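Local coordinates for protein putative acetamidase/formamidase (Yersinia enterocolitica subsp. palearctica serotype O:3, PDB 5UBU) that probably hydrolyses carbon-nitrogen bonds, other than peptide bonds, in linear amides and binds sodium ions, at residues H117-L129 with G228-I240. Numbering follows the deposited sequence.
With NA (sodium ion), chain G.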
ATOM      1  N   HIS B 117      -4.970 -14.698 -34.497  1.00 51.57           N
ATOM      2  CA  HIS B 117      -5.292 -13.402 -33.924  1.00 50.96           C
ATOM      3  C   HIS B 117      -5.037 -13.379 -32.421  1.00 49.55           C
ATOM      4  O   HIS B 117      -5.297 -14.359 -31.725  1.00 49.44           O
ATOM      5  CB  HIS B 117      -6.751 -12.988 -34.188  1.00 51.50           C
ATOM      6  CG  HIS B 117      -7.063 -12.726 -35.631  1.00 53.35           C
ATOM      7  ND1 HIS B 117      -7.508 -13.712 -36.482  1.00 53.95           N
ATOM      8  CD2 HIS B 117      -7.017 -11.578 -36.364  1.00 54.39           C
ATOM      9  CE1 HIS B 117      -7.737 -13.187 -37.674  1.00 55.77           C
ATOM     10  NE2 HIS B 117      -7.454 -11.897 -37.627  1.00 55.91           N
ATOM     11  N   GLY B 118      -4.499 -12.255 -31.956  1.00 48.48           N
ATOM     12  CA  GLY B 118      -4.269 -12.007 -30.543  1.00 46.53           C
ATOM     13  C   GLY B 118      -5.470 -11.204 -30.074  1.00 46.24           C
ATOM     14  O   GLY B 118      -6.218 -10.701 -30.889  1.00 46.64           O
ATOM     15  N   ILE B 119      -5.647 -11.070 -28.763  1.00 45.82           N
ATOM     16  CA  ILE B 119      -6.782 -10.332 -28.202  1.00 45.83           C
ATOM     17  C   ILE B 119      -6.411  -9.489 -26.999  1.00 45.19           C
ATOM     18  O   ILE B 119      -5.792  -9.981 -26.069  1.00 45.02           O
ATOM     19  CB  ILE B 119      -7.875 -11.308 -27.714  1.00 46.20           C
ATOM     20  CG1 ILE B 119      -8.401 -12.153 -28.884  1.00 48.20           C
ATOM     21  CG2 ILE B 119      -9.062 -10.547 -27.123  1.00 46.09           C
ATOM     22  CD1 ILE B 119      -9.284 -13.325 -28.459  1.00 48.49           C
ATOM     23  N   CYS B 120      -6.791  -8.220 -27.024  1.00 46.28           N
ATOM     24  CA  CYS B 120      -6.591  -7.330 -25.891  1.00 46.20           C
ATOM     25  C   CYS B 120      -8.002  -6.948 -25.476  1.00 47.09           C
ATOM     26  O   CYS B 120      -8.858  -6.698 -26.331  1.00 47.68           O
ATOM     27  CB  CYS B 120      -5.789  -6.082 -26.239  1.00 46.53           C
ATOM     28  SG  CYS B 120      -5.583  -4.984 -24.800  1.00 45.56           S
ATOM     29  N   ALA B 121      -8.254  -6.907 -24.172  1.00 47.50           N
ATOM     30  CA  ALA B 121      -9.586  -6.588 -23.678  1.00 48.13           C
ATOM     31  C   ALA B 121      -9.587  -5.787 -22.398  1.00 46.80           C
ATOM     32  O   ALA B 121      -8.670  -5.891 -21.581  1.00 45.79           O
ATOM     33  CB  ALA B 121     -10.371  -7.879 -23.467  1.00 49.05           C
HETATM   34  N   MSE B 122     -10.638  -4.985 -22.253  1.00 47.39           N
HETATM   35  CA  MSE B 122     -10.858  -4.165 -21.077  1.00 47.84           C
HETATM   36  C   MSE B 122     -12.017  -4.831 -20.409  1.00 47.72           C
HETATM   37  O   MSE B 122     -13.161  -4.674 -20.815  1.00 47.83           O
HETATM   38  CB  MSE B 122     -11.176  -2.730 -21.438  1.00 49.73           C
HETATM   39  CG  MSE B 122      -9.907  -1.904 -21.583  1.00 50.08           C
HETATM   40 SE   MSE B 122     -10.396  -0.161 -22.404  1.00 52.78          SE
HETATM   41  CE  MSE B 122     -11.286   0.663 -20.872  1.00 52.33           C
ATOM     42  N   ILE B 123     -11.706  -5.624 -19.395  1.00 47.90           N
ATOM     43  CA  ILE B 123     -12.695  -6.366 -18.636  1.00 48.99           C
ATOM     44  C   ILE B 123     -13.232  -5.487 -17.506  1.00 49.04           C
ATOM     45  O   ILE B 123     -12.444  -4.878 -16.778  1.00 48.71           O
ATOM     46  CB  ILE B 123     -12.060  -7.643 -18.063  1.00 48.60           C
ATOM     47  CG1 ILE B 123     -11.461  -8.473 -19.217  1.00 49.26           C
ATOM     48  CG2 ILE B 123     -13.088  -8.432 -17.255  1.00 48.77           C
ATOM     49  CD1 ILE B 123     -10.695  -9.706 -18.795  1.00 48.90           C
ATOM     50  N   PRO B 124     -14.567  -5.394 -17.360  1.00 50.18           N
ATOM     51  CA  PRO B 124     -15.085  -4.561 -16.275  1.00 50.91           C
ATOM     52  C   PRO B 124     -14.587  -5.005 -14.894  1.00 50.26           C
ATOM     53  O   PRO B 124     -14.491  -6.210 -14.624  1.00 50.30           O
ATOM     54  CB  PRO B 124     -16.599  -4.737 -16.389  1.00 51.91           C
ATOM     55  CG  PRO B 124     -16.821  -4.982 -17.848  1.00 52.74           C
ATOM     56  CD  PRO B 124     -15.642  -5.814 -18.280  1.00 52.04           C
ATOM     57  N   HIS B 125     -14.243  -4.025 -14.059  1.00 48.40           N
ATOM     58  CA  HIS B 125     -13.753  -4.260 -12.702  1.00 47.46           C
ATOM     59  C   HIS B 125     -12.416  -5.010 -12.652  1.00 45.86           C
ATOM     60  O   HIS B 125     -12.116  -5.708 -11.679  1.00 44.43           O
ATOM     61  CB  HIS B 125     -14.819  -4.967 -11.855  1.00 48.52           C
ATOM     62  CG  HIS B 125     -16.146  -4.279 -11.885  1.00 50.46           C
ATOM     63  ND1 HIS B 125     -16.394  -3.107 -11.195  1.00 49.87           N
ATOM     64  CD2 HIS B 125     -17.297  -4.593 -12.527  1.00 50.99           C
ATOM     65  CE1 HIS B 125     -17.641  -2.729 -11.412  1.00 50.54           C
ATOM     66  NE2 HIS B 125     -18.212  -3.615 -12.209  1.00 51.75           N
ATOM     67  N   PHE B 126     -11.615  -4.846 -13.703  1.00 45.43           N
ATOM     68  CA  PHE B 126     -10.307  -5.484 -13.780  1.00 44.34           C
ATOM     69  C   PHE B 126      -9.356  -4.635 -14.624  1.00 43.09           C
ATOM     70  O   PHE B 126      -9.658  -4.298 -15.755  1.00 42.84           O
ATOM     71  CB  PHE B 126     -10.438  -6.890 -14.335  1.00 45.10           C
ATOM     72  CG  PHE B 126      -9.151  -7.666 -14.320  1.00 46.07           C
ATOM     73  CD1 PHE B 126      -8.661  -8.208 -13.129  1.00 45.85           C
ATOM     74  CD2 PHE B 126      -8.430  -7.873 -15.492  1.00 46.67           C
ATOM     75  CE1 PHE B 126      -7.479  -8.925 -13.111  1.00 45.53           C
ATOM     76  CE2 PHE B 126      -7.249  -8.599 -15.479  1.00 46.38           C
ATOM     77  CZ  PHE B 126      -6.768  -9.126 -14.287  1.00 45.73           C
ATOM     78  N   GLY B 127      -8.215  -4.281 -14.040  1.00 42.43           N
ATOM     79  CA  GLY B 127      -7.211  -3.461 -14.699  1.00 41.96           C
ATOM     80  C   GLY B 127      -6.475  -2.581 -13.708  1.00 41.32           C
ATOM     81  O   GLY B 127      -6.837  -2.493 -12.532  1.00 42.51           O
ATOM     82  N   GLY B 128      -5.449  -1.899 -14.204  1.00 40.07           N
ATOM     83  CA  GLY B 128      -4.618  -1.023 -13.391  1.00 37.84           C
ATOM     84  C   GLY B 128      -5.193   0.341 -13.092  1.00 36.89           C
ATOM     85  O   GLY B 128      -4.956   0.868 -12.012  1.00 36.90           O
ATOM     86  N   LEU B 129      -5.937   0.916 -14.041  1.00 36.66           N
ATOM     87  CA  LEU B 129      -6.536   2.260 -13.878  1.00 36.27           C
ATOM     88  C   LEU B 129      -8.055   2.239 -13.705  1.00 36.69           C
ATOM     89  O   LEU B 129      -8.779   3.084 -14.257  1.00 37.22           O
ATOM     90  CB  LEU B 129      -6.141   3.161 -15.058  1.00 36.27           C
ATOM     91  CG  LEU B 129      -4.639   3.370 -15.290  1.00 35.54           C
ATOM     92  CD1 LEU B 129      -4.419   4.284 -16.487  1.00 36.02           C
ATOM     93  CD2 LEU B 129      -3.949   3.955 -14.070  1.00 34.83           C
ATOM     94  N   GLY B 228       3.667  -3.385 -16.425  1.00 41.15           N
ATOM     95  CA  GLY B 228       2.478  -3.233 -15.604  1.00 41.27           C
ATOM     96  C   GLY B 228       1.211  -3.840 -16.196  1.00 41.89           C
ATOM     97  O   GLY B 228       0.267  -4.098 -15.453  1.00 41.70           O
ATOM     98  N   GLU B 229       1.181  -4.059 -17.524  1.00 43.07           N
ATOM     99  CA  GLU B 229       0.017  -4.638 -18.232  1.00 43.37           C
ATOM    100  C   GLU B 229      -1.202  -3.831 -17.772  1.00 43.45           C
ATOM    101  O   GLU B 229      -2.274  -4.391 -17.489  1.00 43.56           O
ATOM    102  CB  GLU B 229      -0.097  -6.116 -17.853  1.00 43.21           C
ATOM    103  CG  GLU B 229      -1.030  -6.968 -18.702  1.00 44.09           C
ATOM    104  CD  GLU B 229      -1.158  -8.386 -18.165  1.00 44.16           C
ATOM    105  OE1 GLU B 229      -1.054  -8.559 -16.935  1.00 43.71           O
ATOM    106  OE2 GLU B 229      -1.395  -9.330 -18.962  1.00 45.56           O
ATOM    107  N   ILE B 230      -1.022  -2.509 -17.727  1.00 43.35           N
ATOM    108  CA  ILE B 230      -2.036  -1.619 -17.161  1.00 43.31           C
ATOM    109  C   ILE B 230      -3.516  -1.746 -17.469  1.00 43.46           C
ATOM    110  O   ILE B 230      -4.293  -1.511 -16.542  1.00 43.45           O
ATOM    111  CB  ILE B 230      -1.719  -0.125 -17.245  1.00 43.90           C
ATOM    112  CG1 ILE B 230      -1.238   0.203 -18.632  1.00 44.96           C
ATOM    113  CG2 ILE B 230      -0.792   0.257 -16.132  1.00 43.57           C
ATOM    114  CD1 ILE B 230      -1.219   1.685 -18.890  1.00 45.99           C
ATOM    115  N   CYS B 231      -3.949  -2.128 -18.679  1.00 43.68           N
ATOM    116  CA  CYS B 231      -5.409  -2.231 -18.919  1.00 43.89           C
ATOM    117  C   CYS B 231      -6.015  -3.537 -18.404  1.00 43.37           C
ATOM    118  O   CYS B 231      -7.240  -3.699 -18.431  1.00 43.64           O
ATOM    119  CB  CYS B 231      -5.770  -2.042 -20.387  1.00 44.98           C
ATOM    120  SG  CYS B 231      -5.501  -3.473 -21.442  1.00 45.29           S
ATOM    121  N   GLY B 232      -5.160  -4.462 -17.946  1.00 42.55           N
ATOM    122  CA  GLY B 232      -5.601  -5.754 -17.422  1.00 42.07           C
ATOM    123  C   GLY B 232      -5.141  -6.910 -18.281  1.00 42.20           C
ATOM    124  O   GLY B 232      -4.905  -8.014 -17.768  1.00 41.88           O
ATOM    125  N   THR B 233      -5.016  -6.666 -19.590  1.00 43.01           N
ATOM    126  CA  THR B 233      -4.580  -7.701 -20.530  1.00 43.36           C
ATOM    127  C   THR B 233      -3.541  -7.195 -21.520  1.00 43.70           C
ATOM    128  O   THR B 233      -3.479  -6.013 -21.838  1.00 43.89           O
ATOM    129  CB  THR B 233      -5.765  -8.249 -21.379  1.00 44.23           C
ATOM    130  OG1 THR B 233      -6.213  -7.257 -22.310  1.00 45.09           O
ATOM    131  CG2 THR B 233      -6.930  -8.683 -20.505  1.00 44.15           C
ATOM    132  N   ALA B 234      -2.738  -8.126 -22.009  1.00 43.93           N
ATOM    133  CA  ALA B 234      -1.727  -7.853 -23.009  1.00 44.69           C
ATOM    134  C   ALA B 234      -2.383  -8.313 -24.308  1.00 46.08           C
ATOM    135  O   ALA B 234      -3.610  -8.274 -24.414  1.00 46.74           O
ATOM    136  CB  ALA B 234      -0.481  -8.662 -22.711  1.00 44.13           C
ATOM    137  N   VAL B 235      -1.588  -8.691 -25.308  1.00 46.92           N
ATOM    138  CA  VAL B 235      -2.151  -9.233 -26.546  1.00 48.18           C
ATOM    139  C   VAL B 235      -2.131 -10.742 -26.300  1.00 47.95           C
ATOM    140  O   VAL B 235      -1.125 -11.402 -26.511  1.00 47.57           O
ATOM    141  CB  VAL B 235      -1.371  -8.817 -27.816  1.00 49.09           C
ATOM    142  CG1 VAL B 235      -1.876  -9.582 -29.034  1.00 50.05           C
ATOM    143  CG2 VAL B 235      -1.495  -7.311 -28.036  1.00 49.64           C
ATOM    144  N   GLU B 236      -3.264 -11.254 -25.823  1.00 48.38           N
ATOM    145  CA  GLU B 236      -3.430 -12.664 -25.488  1.00 48.73           C
ATOM    146  C   GLU B 236      -3.578 -13.519 -26.745  1.00 49.38           C
ATOM    147  O   GLU B 236      -4.392 -13.190 -27.625  1.00 50.47           O
ATOM    148  CB  GLU B 236      -4.708 -12.837 -24.664  1.00 49.75           C
ATOM    149  CG  GLU B 236      -4.877 -11.890 -23.480  1.00 50.00           C
ATOM    150  CD  GLU B 236      -3.819 -12.048 -22.414  1.00 49.93           C
ATOM    151  OE1 GLU B 236      -3.659 -11.094 -21.614  1.00 51.73           O
ATOM    152  OE2 GLU B 236      -3.155 -13.106 -22.365  1.00 51.15           O
ATOM    153  N   PHE B 237      -2.835 -14.625 -26.832  1.00 48.70           N
ATOM    154  CA  PHE B 237      -2.939 -15.494 -28.013  1.00 49.21           C
ATOM    155  C   PHE B 237      -2.606 -16.962 -27.716  1.00 48.49           C
ATOM    156  O   PHE B 237      -2.005 -17.288 -26.697  1.00 46.98           O
ATOM    157  CB  PHE B 237      -2.076 -14.951 -29.181  1.00 49.79           C
ATOM    158  CG  PHE B 237      -0.596 -15.253 -29.071  1.00 49.40           C
ATOM    159  CD1 PHE B 237       0.161 -14.779 -28.021  1.00 48.49           C
ATOM    160  CD2 PHE B 237       0.055 -15.954 -30.078  1.00 50.23           C
ATOM    161  CE1 PHE B 237       1.525 -15.051 -27.943  1.00 48.18           C
ATOM    162  CE2 PHE B 237       1.426 -16.211 -30.003  1.00 49.91           C
ATOM    163  CZ  PHE B 237       2.155 -15.751 -28.936  1.00 48.83           C
ATOM    164  N   ALA B 238      -3.058 -17.829 -28.621  1.00 49.29           N
ATOM    165  CA  ALA B 238      -2.818 -19.253 -28.561  1.00 49.06           C
ATOM    166  C   ALA B 238      -1.458 -19.446 -29.234  1.00 49.09           C
ATOM    167  O   ALA B 238      -1.226 -18.887 -30.311  1.00 49.30           O
ATOM    168  CB  ALA B 238      -3.911 -20.003 -29.300  1.00 50.07           C
ATOM    169  N   SER B 239      -0.570 -20.229 -28.612  1.00 48.69           N
ATOM    170  CA  SER B 239       0.785 -20.417 -29.147  1.00 48.92           C
ATOM    171  C   SER B 239       1.323 -21.828 -29.155  1.00 48.99           C
ATOM    172  O   SER B 239       0.761 -22.730 -28.538  1.00 49.09           O
ATOM    173  CB  SER B 239       1.780 -19.619 -28.299  1.00 48.01           C
ATOM    174  OG  SER B 239       1.972 -20.237 -27.029  1.00 47.06           O
ATOM    175  N   ILE B 240       2.443 -21.972 -29.862  1.00 49.14           N
ATOM    176  CA  ILE B 240       3.204 -23.202 -29.938  1.00 49.37           C
ATOM    177  C   ILE B 240       4.480 -22.803 -29.213  1.00 48.58           C
ATOM    178  O   ILE B 240       5.388 -22.220 -29.811  1.00 48.80           O
ATOM    179  CB  ILE B 240       3.514 -23.647 -31.384  1.00 50.53           C
ATOM    180  CG1 ILE B 240       2.213 -23.866 -32.169  1.00 51.50           C
ATOM    181  CG2 ILE B 240       4.345 -24.928 -31.367  1.00 50.64           C
ATOM    182  CD1 ILE B 240       2.403 -24.263 -33.615  1.00 52.75           C
TER
HETATM  183 NA    NA G 401      -2.665 -12.560 -20.241  1.00 22.46          NA
HETATM  184  O   HOH W   1      -5.527 -17.286 -30.093  1.00 15.15           O
HETATM  185  O   HOH W   2      -9.318  -5.539 -18.210  1.00 29.48           O
HETATM  186  O   HOH W   3      -9.159  -1.818 -17.536  1.00 41.43           O
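E236 and I119 pair their backbones in both directions: I119 N donates to E236 O at 2.7 Å, and E236 N returns a bond to I119 O. From there the E236 side chain runs out toward the metal. CB lies 3.4 Å from I119 O, CG comes to 3.3 Å from the same I119 O, and CD leads on to the carboxylate. With CG anti to the carbonyl carbon and the chain bent at chi2 (-63°), the carboxylate turns away from I119 and grips a sodium ion with both oxygens, OE1 and OE2 each 2.2 Å from the metal; D220 and H222 complete the site's protein ligands. OE1 is also met by A234 N, from above the carboxylate plane. This single antiparallel bridge joins the edge of the four-stranded sheet, strand 117-122, to the short, weakly bonded strand around 236-237, which pairs with 214-222 in another sheet. Further along, T233 OG1 accepts A121 N in a nearly straight bond (2.8 Å, 174°). C120 SG packs against C231 SG. At the end of the type II turn from I123 to F126, the F126 ring brings its CE2 edge to G232 O at 3.3 Å, while G128 N donates to I230 O. T233 O hydrogen-bonds S304 OG of a neighbouring subunit.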